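Local structure of O-succinylhomoserine sulfhydrylase (3NDN) at residues A[266-269]-A[270-274]; A[405-408]-A[409-413]; A[81-84]-A[85-89]; A[339-342]-A[343-347]; A[308-312]-A[313-317]. The protein probably catalyses the pyridoxal-phosphate-dependent formation of L-homocysteine from O-succinyl-L-homoserine and hydrogen sulfide, a step of methionine biosynthesis. One frame throughout, in Å; residues are numbered along the deposited sequence.

Contact 1: A[266-269]-A[270-274]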
# COMPACT_ATOMS: atom_id res chain seq x y z
N ASN A 266 3.71 5.97 -4.39
CA ASN A 266 3.42 7.41 -4.28
C ASN A 266 2.72 7.93 -5.55
O ASN A 266 1.81 8.75 -5.48
CB ASN A 266 4.71 8.23 -4.00
CG ASN A 266 5.28 7.99 -2.60
OD1 ASN A 266 5.19 6.88 -2.05
ND2 ASN A 266 5.89 9.02 -2.03
N ALA A 267 3.15 7.43 -6.71
CA ALA A 267 2.58 7.83 -8.01
C ALA A 267 1.08 7.49 -8.08
O ALA A 267 0.29 8.28 -8.60
CB ALA A 267 3.35 7.15 -9.18
N TRP A 268 0.72 6.33 -7.56
CA TRP A 268 -0.70 5.91 -7.47
C TRP A 268 -1.49 6.86 -6.55
O TRP A 268 -2.57 7.36 -6.94
CB TRP A 268 -0.79 4.45 -6.99
CG TRP A 268 -2.19 3.94 -6.71
CD1 TRP A 268 -3.11 3.51 -7.63
CD2 TRP A 268 -2.80 3.79 -5.43
NE1 TRP A 268 -4.26 3.09 -6.99
CE2 TRP A 268 -4.10 3.27 -5.63
CE3 TRP A 268 -2.37 4.06 -4.11
CZ2 TRP A 268 -4.98 2.99 -4.58
CZ3 TRP A 268 -3.25 3.78 -3.05
CH2 TRP A 268 -4.54 3.25 -3.30
N VAL A 269 -0.94 7.15 -5.37
CA VAL A 269 -1.58 8.11 -4.45
C VAL A 269 -1.86 9.48 -5.12
O VAL A 269 -2.99 10.02 -5.04
CB VAL A 269 -0.77 8.30 -3.13
CG1 VAL A 269 -1.42 9.41 -2.26
CG2 VAL A 269 -0.70 6.99 -2.34
N LEU A 270 -0.85 10.02 -5.81
CA LEU A 270 -0.92 11.33 -6.43
C LEU A 270 -1.82 11.41 -7.67
O LEU A 270 -2.52 12.39 -7.82
CB LEU A 270 0.50 11.86 -6.74
CG LEU A 270 1.42 12.02 -5.52
CD1 LEU A 270 2.82 12.49 -5.92
CD2 LEU A 270 0.82 12.98 -4.48
N LEU A 271 -1.79 10.40 -8.55
CA LEU A 271 -2.66 10.40 -9.74
C LEU A 271 -4.15 10.30 -9.39
O LEU A 271 -5.01 10.85 -10.10
CB LEU A 271 -2.23 9.27 -10.74
CG LEU A 271 -2.49 7.79 -10.45
CD1 LEU A 271 -3.94 7.35 -10.91
CD2 LEU A 271 -1.45 6.87 -11.12
N LYS A 272 -4.47 9.62 -8.28
CA LYS A 272 -5.84 9.54 -7.83
C LYS A 272 -6.19 10.88 -7.14
O LYS A 272 -7.32 11.34 -7.23
CB LYS A 272 -6.04 8.35 -6.86
CG LYS A 272 -5.81 6.94 -7.49
CD LYS A 272 -6.74 6.66 -8.70
CE LYS A 272 -8.13 6.25 -8.28
NZ LYS A 272 -9.04 5.99 -9.46
N GLY A 273 -5.21 11.53 -6.52
CA GLY A 273 -5.45 12.90 -5.95
C GLY A 273 -5.80 13.92 -7.04
O GLY A 273 -6.57 14.87 -6.81
N LEU A 274 -5.25 13.73 -8.23
CA LEU A 274 -5.47 14.68 -9.34
C LEU A 274 -6.94 14.65 -9.83
O LEU A 274 -7.44 15.63 -10.39
CB LEU A 274 -4.50 14.40 -10.49
CG LEU A 274 -3.03 14.84 -10.33
CD1 LEU A 274 -2.24 14.32 -11.54
CD2 LEU A 274 -2.89 16.38 -10.20

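Contact 2: A[405-408]-A[409-413]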
# COMPACT_ATOMS: atom_id res chain seq x y z
N LEU A 405 -14.85 26.98 11.20
CA LEU A 405 -13.49 27.56 11.22
C LEU A 405 -13.49 29.01 11.75
O LEU A 405 -12.62 29.39 12.55
CB LEU A 405 -12.83 27.48 9.84
CG LEU A 405 -12.47 26.07 9.30
CD1 LEU A 405 -12.16 26.11 7.82
CD2 LEU A 405 -11.28 25.48 10.09
N ILE A 406 -14.44 29.80 11.28
CA ILE A 406 -14.62 31.19 11.76
C ILE A 406 -14.90 31.25 13.26
O ILE A 406 -14.31 32.07 13.97
CB ILE A 406 -15.67 31.97 10.92
CG1 ILE A 406 -15.07 32.32 9.55
CG2 ILE A 406 -16.10 33.27 11.64
CD1 ILE A 406 -16.07 32.73 8.47
N ALA A 407 -15.79 30.39 13.75
CA ALA A 407 -16.03 30.23 15.18
C ALA A 407 -14.75 29.93 15.98
O ALA A 407 -14.56 30.52 17.04
CB ALA A 407 -17.10 29.14 15.44
N ASP A 408 -13.91 29.01 15.51
CA ASP A 408 -12.65 28.65 16.19
C ASP A 408 -11.66 29.82 16.21
O ASP A 408 -10.99 30.05 17.22
CB ASP A 408 -11.99 27.41 15.52
CG ASP A 408 -10.91 26.74 16.39
OD1 ASP A 408 -11.06 26.68 17.64
OD2 ASP A 408 -9.91 26.22 15.83
N ILE A 409 -11.57 30.55 15.10
CA ILE A 409 -10.69 31.73 15.02
C ILE A 409 -11.19 32.86 15.95
O ILE A 409 -10.41 33.46 16.68
CB ILE A 409 -10.54 32.21 13.55
CG1 ILE A 409 -9.87 31.13 12.68
CG2 ILE A 409 -9.74 33.53 13.47
CD1 ILE A 409 -9.96 31.43 11.16
N ASP A 410 -12.50 33.13 15.93
CA ASP A 410 -13.09 34.19 16.77
C ASP A 410 -12.91 33.93 18.28
O ASP A 410 -12.64 34.87 19.05
CB ASP A 410 -14.57 34.40 16.43
CG ASP A 410 -15.13 35.75 16.94
OD1 ASP A 410 -14.54 36.81 16.67
OD2 ASP A 410 -16.17 35.73 17.61
N ARG A 411 -13.06 32.68 18.70
CA ARG A 411 -12.83 32.31 20.10
C ARG A 411 -11.35 32.49 20.46
O ARG A 411 -11.04 33.01 21.54
CB ARG A 411 -13.32 30.89 20.39
CG ARG A 411 -14.84 30.74 20.32
CD ARG A 411 -15.35 29.50 21.05
NE ARG A 411 -15.35 28.31 20.19
CZ ARG A 411 -16.38 27.91 19.45
NH1 ARG A 411 -17.53 28.59 19.45
NH2 ARG A 411 -16.27 26.81 18.70
N ALA A 412 -10.46 32.08 19.56
CA ALA A 412 -9.01 32.19 19.79
C ALA A 412 -8.52 33.65 19.90
O ALA A 412 -7.59 33.94 20.65
CB ALA A 412 -8.23 31.43 18.70
N LEU A 413 -9.16 34.55 19.15
CA LEU A 413 -8.82 35.99 19.18
C LEU A 413 -9.45 36.75 20.37
O LEU A 413 -8.93 37.77 20.81
CB LEU A 413 -9.26 36.68 17.88
CG LEU A 413 -8.49 36.42 16.58
CD1 LEU A 413 -9.28 36.90 15.37
CD2 LEU A 413 -7.11 37.08 16.62
O HOH W 1 -13.63 26.02 18.33

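Contact 3: A[81-84]-A[85-89]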
# COMPACT_ATOMS: atom_id res chain seq x y z
N PRO A 81 5.34 2.16 -15.68
CA PRO A 81 3.99 2.45 -16.23
C PRO A 81 3.02 3.25 -15.34
O PRO A 81 2.26 4.08 -15.87
CB PRO A 81 3.43 1.07 -16.57
CG PRO A 81 4.38 0.07 -15.96
CD PRO A 81 5.70 0.74 -15.84
N THR A 82 3.01 3.00 -14.03
CA THR A 82 2.21 3.80 -13.08
C THR A 82 2.72 5.26 -12.97
O THR A 82 1.92 6.22 -12.98
CB THR A 82 2.14 3.11 -11.69
OG1 THR A 82 1.68 1.76 -11.86
CG2 THR A 82 1.23 3.84 -10.72
N VAL A 83 4.04 5.43 -12.84
CA VAL A 83 4.64 6.75 -12.88
C VAL A 83 4.27 7.53 -14.18
O VAL A 83 4.00 8.73 -14.13
CB VAL A 83 6.18 6.70 -12.63
CG1 VAL A 83 6.82 8.11 -12.76
CG2 VAL A 83 6.46 6.15 -11.23
N SER A 84 4.25 6.84 -15.33
CA SER A 84 3.86 7.48 -16.60
C SER A 84 2.42 8.04 -16.61
O SER A 84 2.17 9.08 -17.24
CB SER A 84 4.03 6.51 -17.79
OG SER A 84 5.40 6.24 -18.03
N VAL A 85 1.49 7.36 -15.92
CA VAL A 85 0.10 7.82 -15.85
C VAL A 85 0.03 9.13 -15.02
O VAL A 85 -0.66 10.07 -15.44
CB VAL A 85 -0.85 6.73 -15.24
CG1 VAL A 85 -2.28 7.26 -15.05
CG2 VAL A 85 -0.87 5.44 -16.12
N PHE A 86 0.77 9.21 -13.91
CA PHE A 86 0.82 10.46 -13.10
C PHE A 86 1.40 11.64 -13.94
O PHE A 86 0.83 12.75 -13.93
CB PHE A 86 1.67 10.30 -11.80
CG PHE A 86 2.04 11.61 -11.15
CD1 PHE A 86 1.07 12.37 -10.50
CD2 PHE A 86 3.36 12.10 -11.21
CE1 PHE A 86 1.40 13.60 -9.92
CE2 PHE A 86 3.70 13.31 -10.64
CZ PHE A 86 2.72 14.08 -10.00
N GLU A 87 2.52 11.38 -14.61
CA GLU A 87 3.23 12.38 -15.45
C GLU A 87 2.30 12.92 -16.55
O GLU A 87 2.22 14.14 -16.77
CB GLU A 87 4.49 11.79 -16.10
CG GLU A 87 5.70 11.59 -15.16
CD GLU A 87 6.83 10.73 -15.77
OE1 GLU A 87 6.57 10.01 -16.77
OE2 GLU A 87 7.99 10.77 -15.25
N GLU A 88 1.60 12.02 -17.23
CA GLU A 88 0.75 12.45 -18.36
C GLU A 88 -0.53 13.16 -17.93
O GLU A 88 -0.96 14.12 -18.57
CB GLU A 88 0.46 11.27 -19.30
CG GLU A 88 -0.44 11.61 -20.49
CD GLU A 88 0.28 12.32 -21.64
OE1 GLU A 88 1.50 12.63 -21.51
OE2 GLU A 88 -0.39 12.56 -22.68
N ARG A 89 -1.14 12.69 -16.83
CA ARG A 89 -2.32 13.37 -16.28
C ARG A 89 -2.00 14.82 -15.87
O ARG A 89 -2.76 15.75 -16.20
CB ARG A 89 -2.94 12.56 -15.11
CG ARG A 89 -4.27 13.12 -14.55
CD ARG A 89 -4.99 12.08 -13.65
NE ARG A 89 -5.46 10.93 -14.43
CZ ARG A 89 -6.13 9.88 -13.94
NH1 ARG A 89 -6.51 8.90 -14.77
NH2 ARG A 89 -6.42 9.80 -12.64
O HOH W 2 4.80 9.81 -19.28

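Contact 4: A[339-342]-A[343-347]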
# COMPACT_ATOMS: atom_id res chain seq x y z
N VAL A 339 5.25 43.06 23.17
CA VAL A 339 4.40 42.01 23.75
C VAL A 339 3.74 41.11 22.66
O VAL A 339 2.99 40.17 22.99
CB VAL A 339 3.35 42.63 24.73
CG1 VAL A 339 2.19 43.28 23.98
CG2 VAL A 339 2.83 41.58 25.71
N ALA A 340 4.04 41.38 21.39
CA ALA A 340 3.39 40.70 20.26
C ALA A 340 3.62 39.18 20.21
O ALA A 340 2.70 38.43 19.89
CB ALA A 340 3.79 41.35 18.93
N LYS A 341 4.83 38.74 20.55
CA LYS A 341 5.14 37.29 20.59
C LYS A 341 4.22 36.57 21.59
O LYS A 341 3.66 35.52 21.27
CB LYS A 341 6.62 37.03 20.94
CG LYS A 341 7.01 35.54 20.95
CD LYS A 341 8.51 35.31 21.23
CE LYS A 341 8.85 33.80 21.17
NZ LYS A 341 10.31 33.47 21.30
N GLN A 342 4.08 37.14 22.79
CA GLN A 342 3.22 36.58 23.84
C GLN A 342 1.77 36.49 23.37
O GLN A 342 1.05 35.53 23.67
CB GLN A 342 3.28 37.42 25.12
CG GLN A 342 4.47 37.17 26.03
CD GLN A 342 4.51 38.13 27.23
OE1 GLN A 342 4.72 39.33 27.08
NE2 GLN A 342 4.33 37.59 28.43
N ARG A 343 1.34 37.51 22.63
CA ARG A 343 -0.03 37.61 22.16
C ARG A 343 -0.30 36.58 21.05
O ARG A 343 -1.33 35.90 21.05
CB ARG A 343 -0.30 39.04 21.70
CG ARG A 343 -1.70 39.30 21.16
CD ARG A 343 -2.76 39.55 22.25
NE ARG A 343 -4.09 39.62 21.63
CZ ARG A 343 -5.02 38.67 21.70
NH1 ARG A 343 -4.79 37.55 22.39
NH2 ARG A 343 -6.18 38.83 21.08
N ALA A 344 0.64 36.47 20.10
CA ALA A 344 0.56 35.45 19.04
C ALA A 344 0.51 34.01 19.59
O ALA A 344 -0.31 33.21 19.17
CB ALA A 344 1.73 35.60 18.05
N PHE A 345 1.40 33.69 20.54
CA PHE A 345 1.41 32.37 21.18
C PHE A 345 0.08 32.06 21.88
O PHE A 345 -0.40 30.94 21.85
CB PHE A 345 2.57 32.25 22.18
CG PHE A 345 3.88 31.84 21.56
CD1 PHE A 345 4.18 32.15 20.23
CD2 PHE A 345 4.84 31.16 22.32
CE1 PHE A 345 5.40 31.77 19.65
CE2 PHE A 345 6.06 30.79 21.76
CZ PHE A 345 6.34 31.10 20.42
N GLU A 346 -0.51 33.07 22.52
CA GLU A 346 -1.79 32.93 23.21
C GLU A 346 -2.92 32.52 22.26
O GLU A 346 -3.76 31.67 22.60
CB GLU A 346 -2.15 34.26 23.92
CG GLU A 346 -3.35 34.14 24.85
CD GLU A 346 -3.79 35.48 25.47
OE1 GLU A 346 -3.53 36.56 24.87
OE2 GLU A 346 -4.40 35.43 26.56
N VAL A 347 -2.92 33.11 21.07
CA VAL A 347 -3.94 32.85 20.04
C VAL A 347 -3.82 31.42 19.49
O VAL A 347 -4.81 30.69 19.39
CB VAL A 347 -3.87 33.91 18.89
CG1 VAL A 347 -4.82 33.56 17.74
CG2 VAL A 347 -4.18 35.33 19.42

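Contact 5: A[308-312]-A[313-317]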
# COMPACT_ATOMS: atom_id res chain seq x y z
N TYR A 308 -6.69 38.38 -3.35
CA TYR A 308 -8.01 38.75 -3.88
C TYR A 308 -8.83 39.65 -2.93
O TYR A 308 -10.03 39.86 -3.11
CB TYR A 308 -8.80 37.50 -4.34
CG TYR A 308 -8.84 37.28 -5.86
CD1 TYR A 308 -10.06 37.06 -6.50
CD2 TYR A 308 -7.69 37.37 -6.65
CE1 TYR A 308 -10.13 36.90 -7.89
CE2 TYR A 308 -7.75 37.18 -8.06
CZ TYR A 308 -8.98 36.96 -8.65
OH TYR A 308 -9.10 36.78 -10.02
N LEU A 309 -8.15 40.16 -1.90
CA LEU A 309 -8.67 41.25 -1.07
C LEU A 309 -8.31 42.60 -1.72
O LEU A 309 -7.13 42.86 -1.97
CB LEU A 309 -8.07 41.13 0.34
CG LEU A 309 -8.77 41.71 1.57
CD1 LEU A 309 -10.21 41.20 1.71
CD2 LEU A 309 -7.94 41.42 2.83
N PRO A 310 -9.31 43.48 -1.99
CA PRO A 310 -9.06 44.73 -2.74
C PRO A 310 -8.00 45.68 -2.15
O PRO A 310 -7.38 46.45 -2.90
CB PRO A 310 -10.44 45.40 -2.80
CG PRO A 310 -11.40 44.23 -2.74
CD PRO A 310 -10.76 43.26 -1.79
N SER A 311 -7.76 45.59 -0.85
CA SER A 311 -6.69 46.35 -0.18
C SER A 311 -5.25 45.86 -0.39
O SER A 311 -4.31 46.51 0.07
CB SER A 311 -6.97 46.40 1.33
OG SER A 311 -7.02 45.09 1.85
N HIS A 312 -5.05 44.71 -1.05
CA HIS A 312 -3.69 44.23 -1.34
C HIS A 312 -2.95 45.26 -2.21
O HIS A 312 -3.53 45.75 -3.19
CB HIS A 312 -3.73 42.86 -2.04
CG HIS A 312 -2.40 42.17 -2.12
ND1 HIS A 312 -1.36 42.65 -2.89
CD2 HIS A 312 -1.94 41.04 -1.54
CE1 HIS A 312 -0.31 41.85 -2.77
NE2 HIS A 312 -0.64 40.86 -1.95
N PRO A 313 -1.69 45.60 -1.86
CA PRO A 313 -0.96 46.63 -2.63
C PRO A 313 -0.79 46.31 -4.11
O PRO A 313 -0.61 47.23 -4.92
CB PRO A 313 0.41 46.74 -1.93
CG PRO A 313 0.42 45.76 -0.84
CD PRO A 313 -0.94 45.15 -0.67
N GLN A 314 -0.84 45.02 -4.47
CA GLN A 314 -0.71 44.58 -5.86
C GLN A 314 -1.99 43.92 -6.39
O GLN A 314 -1.94 43.00 -7.22
CB GLN A 314 0.48 43.62 -6.01
CG GLN A 314 1.85 44.27 -5.82
CD GLN A 314 2.96 43.26 -5.63
OE1 GLN A 314 2.99 42.52 -4.65
NE2 GLN A 314 3.88 43.21 -6.59
N TYR A 315 -3.14 44.40 -5.92
CA TYR A 315 -4.44 43.82 -6.30
C TYR A 315 -4.70 43.77 -7.81
O TYR A 315 -5.21 42.77 -8.33
CB TYR A 315 -5.58 44.57 -5.60
CG TYR A 315 -6.97 44.06 -5.90
CD1 TYR A 315 -7.40 42.80 -5.44
CD2 TYR A 315 -7.88 44.84 -6.64
CE1 TYR A 315 -8.69 42.33 -5.71
CE2 TYR A 315 -9.18 44.38 -6.91
CZ TYR A 315 -9.57 43.13 -6.45
OH TYR A 315 -10.84 42.69 -6.71
N ASP A 316 -4.38 44.86 -8.52
CA ASP A 316 -4.61 44.89 -9.97
C ASP A 316 -3.79 43.83 -10.70
O ASP A 316 -4.29 43.22 -11.65
CB ASP A 316 -4.37 46.29 -10.56
CG ASP A 316 -5.46 47.30 -10.18
OD1 ASP A 316 -6.58 46.90 -9.75
OD2 ASP A 316 -5.21 48.52 -10.33
N LEU A 317 -2.54 43.61 -10.27
CA LEU A 317 -1.69 42.55 -10.83
C LEU A 317 -2.22 41.14 -10.51
O LEU A 317 -2.20 40.26 -11.37
CB LEU A 317 -0.23 42.70 -10.36
CG LEU A 317 0.74 41.56 -10.73
CD1 LEU A 317 0.84 41.36 -12.25
CD2 LEU A 317 2.13 41.77 -10.11
O HOH W 3 -11.85 40.52 -5.09

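Contact 1: A[266-269]-A[270-274]
Lys272 lies one helical turn beyond Trp268 and sends its aliphatic chain past the indole. Its CB starts over the preceding turn, 3.6 Å from Trp268 O. The first torsion, -64°, sets CG beside the backbone N, where it presses on the same carbonyl oxygen (Lys272 CG to Trp268 O 3.3 Å) and also stands over one face of the indole, near its rim, 4.2 Å from Trp268 NE1. Bends at the second and third torsions then lead CD, CE and NZ away from the ring, and the ammonium ends in salt bridges with Glu46 and Glu275. All of this is built on a regular alpha-helix, 264-273, in the PLP-dependent fold of the trans-sulfuration enzymes. Four successive i to i+4 bonds join the two halves, from Leu270 N to Asn266 O (3.0 Å) through to Gly273 N and Val269 O (3.1 Å). On another side of the helix, Leu271 holds its CG between its own backbone N and carbonyl carbon, chi1 72°. From there CD2 folds back to 3.4 Å from Ala267 O. Leu270 CG rests against Asn266 O at 3.3 Å. The buried amide of Asn266 is satisfied elsewhere, ND2 by Leu236 O and OD1 by Ser263 of the third subunit. Trp268 and Lys272 also pack on Arg234 of the second subunit.

Contact 2: A[405-408]-A[409-413]
Arg411 folds back along the helix so that its guanidinium lies beside Ala407, with NH1 and NH2 each 4.1 Å from Ala407 CB. The bend comes at the third torsion, -88°, and it also brings one face of the guanidinium over Ala407 O, off towards the rim of the group. This is the looser, solvent-facing side of helix 402-413. Here a water links two side chains whose charged atoms do not meet: it donates to Asp408 OD1 (2.7 Å) and accepts from Arg411 NH2 (2.8 Å).

The buried side is closer set. Ile409 CG1 sits beside its backbone N and nestles against the previous turn, 3.3 Å from Leu405 O, with CD1 following at 3.6 Å from that oxygen. Ala412 CB likewise meets Asp408 O at 3.4 Å. Beneath both sides runs an unbroken alpha-helical ladder, from Ile409 N to Leu405 O through to Ala412 N and Asp408 O (3.1 Å). The carboxylate of Asp408 also turns inward: OD1 accepts from Arg352 N, and OD2 from the backbone N of both Leu353 and Ile354, which ties this C-terminal helix to the chain leading into strand 355-356. Ile406 and Ile409 pack on helix 277-296 through Phe294 and Ile291, while Ala412 touches Val347 and Lys350 of helix 340-350.

Contact 3: A[81-84]-A[85-89]
Glu87 crosses Val83 one turn earlier in the helix, its OE2 lying 3.8 Å from Val83 CG1. That oxygen accepts a hydrogen bond from Ala101 N, whereas OE1 receives one from a water at 3.1 Å. The same water donates weakly to Ser84 O, whose main partner is Glu88 N at 3.0 Å. Ser84 OG is held by Tyr73 OH and Asn80 O, and Thr82 OG1 by the backbone of Tyr49 and Ala47.

Along the main chain the first turn is the slack one. Val85 N divides itself between Pro81 O (3.4 Å) and Thr82 O (3.2 Å), weakly to each, and Phe86 N reaches Thr82 O in another weak bond. Regular geometry sets in with Glu87 N to Val83 O, 3.1 Å and nearly straight at 168°. Asn80 OD1, placed directly before the helix, accepts from Val83 N.

Helix 81-94 packs on two elements: Thr82 and Val85 touch helix 264-273, Glu87 rests on strand 98-102, and Val83 and Phe86 meet both. Within this chain that strand is an outermost one of the seven-stranded sheet.

Contact 4: A[339-342]-A[343-347]
Ala340 O accepts the shortest hydrogen bond between the two halves, from Ala344 N at 2.9 Å and with an almost straight N-H...O angle of 170°. The next rung is as straight: Phe345 N meets Lys341 O at 3.0 Å. At the start of the helix Val339 occupies the N-cap position, its O accepting from Arg343 N (3.2 Å).

The side chains of Lys341 and Phe345 run alongside each other and point the same way. Lys341 CG is anti to its backbone N (chi1 -178°), and the chain beyond stays fully extended, which carries it out over the aromatic ring. CG stands above one face, near the rim, and CE touches the far end, 3.8 Å from Phe345 CZ. These are i, i+4 neighbours on the first turns of alpha-helix 340-350, which follows strand 328-333 of the smaller, five-stranded sheet. The helix end reaches the subunit interface here: Lys341 NZ forms a salt bridge with Glu63 of the third subunit, and Phe345 packs on Ala59 of that same subunit. Within its own chain the phenyl ring makes an edge-to-face contact with His369.

Arg343 and Glu346 form a separate pair. Arg343 NH1 bridges to Glu346 OE1 at 3.0 Å, a salt bridge whose hydrogen bond is weak because its angle is only 129°. The other terminal nitrogen, Arg343 NH2, donates to Leu413 O of the C-terminal helix.

Contact 5: A[308-312]-A[313-317]
Tyr315 folds back over the loop that introduces its helix, its ring lying against Pro310. Two type I beta turns in succession, Leu309 to His312 and His312 to Tyr315, lead the chain from strand 301-305 into helix 315-321, with Gln314 at the N-cap position.

Hydrogen bonds fix both turns. The first is closed by His312 N to Leu309 O at 2.9 Å and the second by Tyr315 N to His312 O at 3.1 Å, where the donor stands well above the carbonyl plane. The imidazole adds a bond of its own: Gln314 N donates to His312 ND1 (2.9 Å), approaching at the ring edge and only 4° out of its plane. This works because His312 CG is anti to the backbone N, chi1 -168°, which turns the ND1 edge of the ring towards Gln314 N. With ND1 thus the acceptor, NE2 is placed to bond to Gln180 O, so the ring is held at both nitrogens. Gln314 OE1 accepts from Leu182 N, tying the turn to the same neighbouring loop.

Apolar contacts centre on the tyrosine. Pro310 CA makes a CH-pi contact, 3.7 Å from the centroid of the Tyr315 ring and close to its normal, while Pro310 CG is 4.3 Å from Tyr315 CZ.

Water-mediated contact completes the set: one water donates to Tyr308 O at 2.8 Å and lies 2.9 Å from Tyr315 OH.

Contacts 1 and 3 form one neighbourhood, their centres 9 Å apart: helices 264-273 and 81-94 pack side by side, and Arg89 NH2 reaches Leu271 O. Contact 1 is wholly buried and meets three other subunits, whereas contact 3 is partly buried. Contacts 2 and 4 are likewise paired, 16 Å between centres, where the C-terminal helix 402-413 and helix 340-350 touch; both are partly exposed, with charged groups on their outer sides, and contact 4 also reaches a neighbouring subunit. Contact 5 stands apart, its nearest atoms about 12 Å from contact 2. It replaces the helical ladder of the other four with turns, a histidine acceptor and a CH-pi contact.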